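SusD homolog (Bacteroides thetaiotaomicron VPI-5482, PDB 3IHV) probably binds sugars at the outer membrane of the bacterium, as a SusD-family protein of a glycan-uptake system. Local coordinates at residues Y242-N251 / K370-T379. Residues are numbered along the deposited sequence; the frame is centred on the assembly and turned at random.
Sequences YEQLWKNTCN and KWDIQKYVTT. With EDO (1,2-ethanediol), chain O.
Y376 lies as a knob on the 242-250 helix, in a hole lined by E243, W246, K247 and C250. One face of its ring rests on the backbone between W246 and K247, while CE2 meets W246 CB at 3.5 Å; the opposite face carries K375 CD. The extended chain of K375 continues toward E243, where NZ and OE2 form only a long salt bridge, 3.9 Å, and a water joins K375 NZ to E243 OE1. Nearer the start of the 370-379 segment, the aliphatic chain of K370 runs over one indole face of W246, its CD 3.8 Å from the six-membered ring centroid. The same indole turns its edge to the face of W371 in an offset edge-to-face pair, planes at 83°. With CG anti to the carbonyl carbon (chi1 -73°), N251 swings its amide across to the end of the 373-376 helix. Its ND2 donates almost straight to Y376 O at 2.8 Å, from above that carbonyl plane, and also to K247 O; OD1 receives T378 N on an in-plane lone pair at 3.1 Å, and T378 OG1 from above. A leucine here would probably leave Y376 O and T378 N without these mates and the 377-379 segment freer to shift. The contact thus seats the short 373-376 helix, N-capped by D372, against the 242-250 helix. Beyond it, K370 NZ forms a salt bridge with E466, Y242 OH bonds to E462 O, T249 bonds to E262, and Y393 of strand 392-396 meets W246, while helix 320-324 packs against Y242 and K375.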
# COMPACT_ATOMS: atom_id res chain seq x y z
N TYR A 242 5.07 16.60 -7.67
CA TYR A 242 5.19 15.33 -6.91
C TYR A 242 5.22 15.58 -5.42
O TYR A 242 4.63 14.82 -4.66
CB TYR A 242 6.46 14.61 -7.31
CG TYR A 242 6.54 13.19 -6.85
CD1 TYR A 242 5.76 12.19 -7.45
CD2 TYR A 242 7.45 12.82 -5.88
CE1 TYR A 242 5.88 10.87 -7.05
CE2 TYR A 242 7.57 11.52 -5.50
CZ TYR A 242 6.79 10.55 -6.07
OH TYR A 242 6.94 9.26 -5.61
N GLU A 243 5.92 16.64 -5.02
CA GLU A 243 6.03 16.99 -3.60
C GLU A 243 4.67 17.24 -2.95
O GLU A 243 4.47 16.96 -1.79
CB GLU A 243 6.98 18.19 -3.42
CG GLU A 243 7.16 18.60 -1.94
CD GLU A 243 8.22 19.67 -1.71
OE1 GLU A 243 8.99 19.96 -2.63
OE2 GLU A 243 8.23 20.23 -0.60
N GLN A 244 3.72 17.78 -3.72
CA GLN A 244 2.40 18.06 -3.21
C GLN A 244 1.70 16.83 -2.68
O GLN A 244 0.88 16.92 -1.77
CB GLN A 244 1.53 18.77 -4.29
CG GLN A 244 0.28 19.42 -3.72
CD GLN A 244 0.61 20.59 -2.78
OE1 GLN A 244 1.40 21.45 -3.12
NE2 GLN A 244 -0.03 20.63 -1.62
N LEU A 245 1.95 15.66 -3.27
CA LEU A 245 1.37 14.47 -2.71
C LEU A 245 1.75 14.25 -1.24
O LEU A 245 0.91 13.78 -0.44
CB LEU A 245 1.85 13.22 -3.49
CG LEU A 245 1.34 13.03 -4.91
CD1 LEU A 245 2.21 12.06 -5.68
CD2 LEU A 245 -0.15 12.59 -4.90
N TRP A 246 2.98 14.58 -0.89
CA TRP A 246 3.52 14.32 0.46
C TRP A 246 3.07 15.43 1.40
O TRP A 246 2.68 15.17 2.56
CB TRP A 246 5.07 14.03 0.38
CG TRP A 246 5.24 13.06 -0.74
CD1 TRP A 246 5.80 13.29 -1.96
CD2 TRP A 246 4.62 11.78 -0.84
NE1 TRP A 246 5.60 12.23 -2.78
CE2 TRP A 246 4.88 11.28 -2.12
CE3 TRP A 246 3.91 10.99 0.06
CZ2 TRP A 246 4.43 10.04 -2.53
CZ3 TRP A 246 3.46 9.75 -0.37
CH2 TRP A 246 3.71 9.31 -1.63
N LYS A 247 3.08 16.66 0.90
CA LYS A 247 2.50 17.77 1.66
C LYS A 247 1.06 17.41 2.02
O LYS A 247 0.66 17.52 3.18
CB LYS A 247 2.50 19.10 0.88
CG LYS A 247 3.89 19.63 0.56
CD LYS A 247 3.85 20.97 -0.18
CE LYS A 247 5.24 21.49 -0.54
NZ LYS A 247 5.21 22.89 -1.21
N ASN A 248 0.28 16.97 1.04
CA ASN A 248 -1.12 16.67 1.27
C ASN A 248 -1.36 15.55 2.27
O ASN A 248 -2.11 15.71 3.24
CB ASN A 248 -1.83 16.28 -0.04
CG ASN A 248 -2.02 17.44 -0.99
OD1 ASN A 248 -1.81 18.61 -0.64
ND2 ASN A 248 -2.52 17.12 -2.18
N THR A 249 -0.70 14.42 2.05
CA THR A 249 -0.94 13.25 2.89
C THR A 249 -0.47 13.45 4.35
O THR A 249 -1.05 12.87 5.27
CB THR A 249 -0.37 11.97 2.24
OG1 THR A 249 -1.12 10.82 2.67
CG2 THR A 249 1.12 11.82 2.57
N CYS A 250 0.54 14.30 4.55
CA CYS A 250 1.05 14.59 5.89
C CYS A 250 0.23 15.66 6.59
O CYS A 250 0.43 15.88 7.78
CB CYS A 250 2.51 15.07 5.84
SG CYS A 250 3.67 13.77 5.38
N ASN A 251 -0.65 16.36 5.86
CA ASN A 251 -1.48 17.39 6.46
C ASN A 251 -2.97 17.19 6.38
O ASN A 251 -3.73 18.17 6.51
CB ASN A 251 -1.09 18.72 5.88
CG ASN A 251 0.22 19.17 6.39
OD1 ASN A 251 0.32 19.58 7.56
ND2 ASN A 251 1.24 19.06 5.58
N LYS A 370 9.23 10.50 2.05
CA LYS A 370 7.84 10.82 1.72
C LYS A 370 7.01 11.24 2.93
O LYS A 370 6.07 12.02 2.79
CB LYS A 370 7.19 9.63 1.05
CG LYS A 370 7.77 9.37 -0.32
CD LYS A 370 7.16 8.18 -1.03
CE LYS A 370 7.57 8.17 -2.51
NZ LYS A 370 7.07 7.03 -3.37
N TRP A 371 7.33 10.67 4.08
CA TRP A 371 6.59 10.94 5.32
C TRP A 371 7.46 11.65 6.36
O TRP A 371 7.38 11.38 7.56
CB TRP A 371 5.87 9.68 5.83
CG TRP A 371 5.06 9.06 4.71
CD1 TRP A 371 3.83 9.46 4.29
CD2 TRP A 371 5.49 8.03 3.80
NE1 TRP A 371 3.45 8.74 3.17
CE2 TRP A 371 4.43 7.83 2.88
CE3 TRP A 371 6.60 7.19 3.74
CZ2 TRP A 371 4.49 6.88 1.86
CZ3 TRP A 371 6.67 6.24 2.71
CH2 TRP A 371 5.60 6.08 1.80
N ASP A 372 8.25 12.62 5.88
CA ASP A 372 9.05 13.47 6.72
C ASP A 372 8.15 14.50 7.46
O ASP A 372 7.78 15.57 6.93
CB ASP A 372 10.09 14.17 5.87
CG ASP A 372 11.02 15.01 6.69
OD1 ASP A 372 10.63 15.43 7.82
OD2 ASP A 372 12.09 15.31 6.17
N ILE A 373 7.79 14.15 8.68
CA ILE A 373 6.92 14.99 9.51
C ILE A 373 7.52 16.40 9.76
O ILE A 373 6.81 17.39 9.64
CB ILE A 373 6.55 14.27 10.83
CG1 ILE A 373 5.64 13.07 10.54
CG2 ILE A 373 5.88 15.23 11.80
CD1 ILE A 373 5.29 12.21 11.77
N GLN A 374 8.80 16.46 10.12
CA GLN A 374 9.45 17.73 10.40
C GLN A 374 9.38 18.64 9.17
O GLN A 374 9.13 19.82 9.29
CB GLN A 374 10.90 17.48 10.78
CG GLN A 374 11.74 18.70 10.98
CD GLN A 374 11.39 19.50 12.22
OE1 GLN A 374 10.93 18.95 13.25
NE2 GLN A 374 11.68 20.78 12.16
N LYS A 375 9.60 18.06 8.00
CA LYS A 375 9.52 18.79 6.75
C LYS A 375 8.09 19.24 6.38
O LYS A 375 7.89 20.38 5.97
CB LYS A 375 10.04 17.93 5.59
CG LYS A 375 10.06 18.69 4.25
CD LYS A 375 10.55 17.82 3.09
CE LYS A 375 10.72 18.66 1.83
NZ LYS A 375 10.93 17.77 0.65
N TYR A 376 7.12 18.34 6.48
CA TYR A 376 5.79 18.61 5.95
C TYR A 376 4.67 19.10 6.88
O TYR A 376 3.81 19.84 6.42
CB TYR A 376 5.29 17.38 5.19
CG TYR A 376 6.08 17.07 3.93
CD1 TYR A 376 6.18 18.01 2.91
CD2 TYR A 376 6.64 15.85 3.73
CE1 TYR A 376 6.86 17.73 1.75
CE2 TYR A 376 7.33 15.56 2.58
CZ TYR A 376 7.44 16.49 1.58
OH TYR A 376 8.13 16.22 0.43
N VAL A 377 4.66 18.69 8.14
CA VAL A 377 3.52 18.99 8.99
C VAL A 377 3.52 20.43 9.44
O VAL A 377 4.46 20.88 10.07
CB VAL A 377 3.42 17.98 10.14
CG1 VAL A 377 2.25 18.33 11.06
CG2 VAL A 377 3.20 16.63 9.57
N THR A 378 2.47 21.17 9.06
CA THR A 378 2.41 22.61 9.35
C THR A 378 1.75 22.94 10.68
O THR A 378 1.79 24.11 11.14
CB THR A 378 1.61 23.34 8.25
OG1 THR A 378 0.28 22.80 8.20
CG2 THR A 378 2.27 23.15 6.90
N THR A 379 1.11 21.95 11.30
CA THR A 379 0.37 22.19 12.52
C THR A 379 0.81 21.38 13.72
O THR A 379 1.41 20.31 13.59
CB THR A 379 -1.08 21.92 12.29
OG1 THR A 379 -1.25 20.54 11.89
CG2 THR A 379 -1.59 22.85 11.19
C1 EDO O . 0.16 24.36 -2.48
O1 EDO O . 1.51 24.10 -2.87
C2 EDO O . 0.08 24.55 -0.98
O2 EDO O . 0.46 23.35 -0.27
O HOH W 1 11.66 19.73 -1.50
O HOH W 2 0.63 8.53 2.50
O HOH W 3 -1.36 19.39 9.49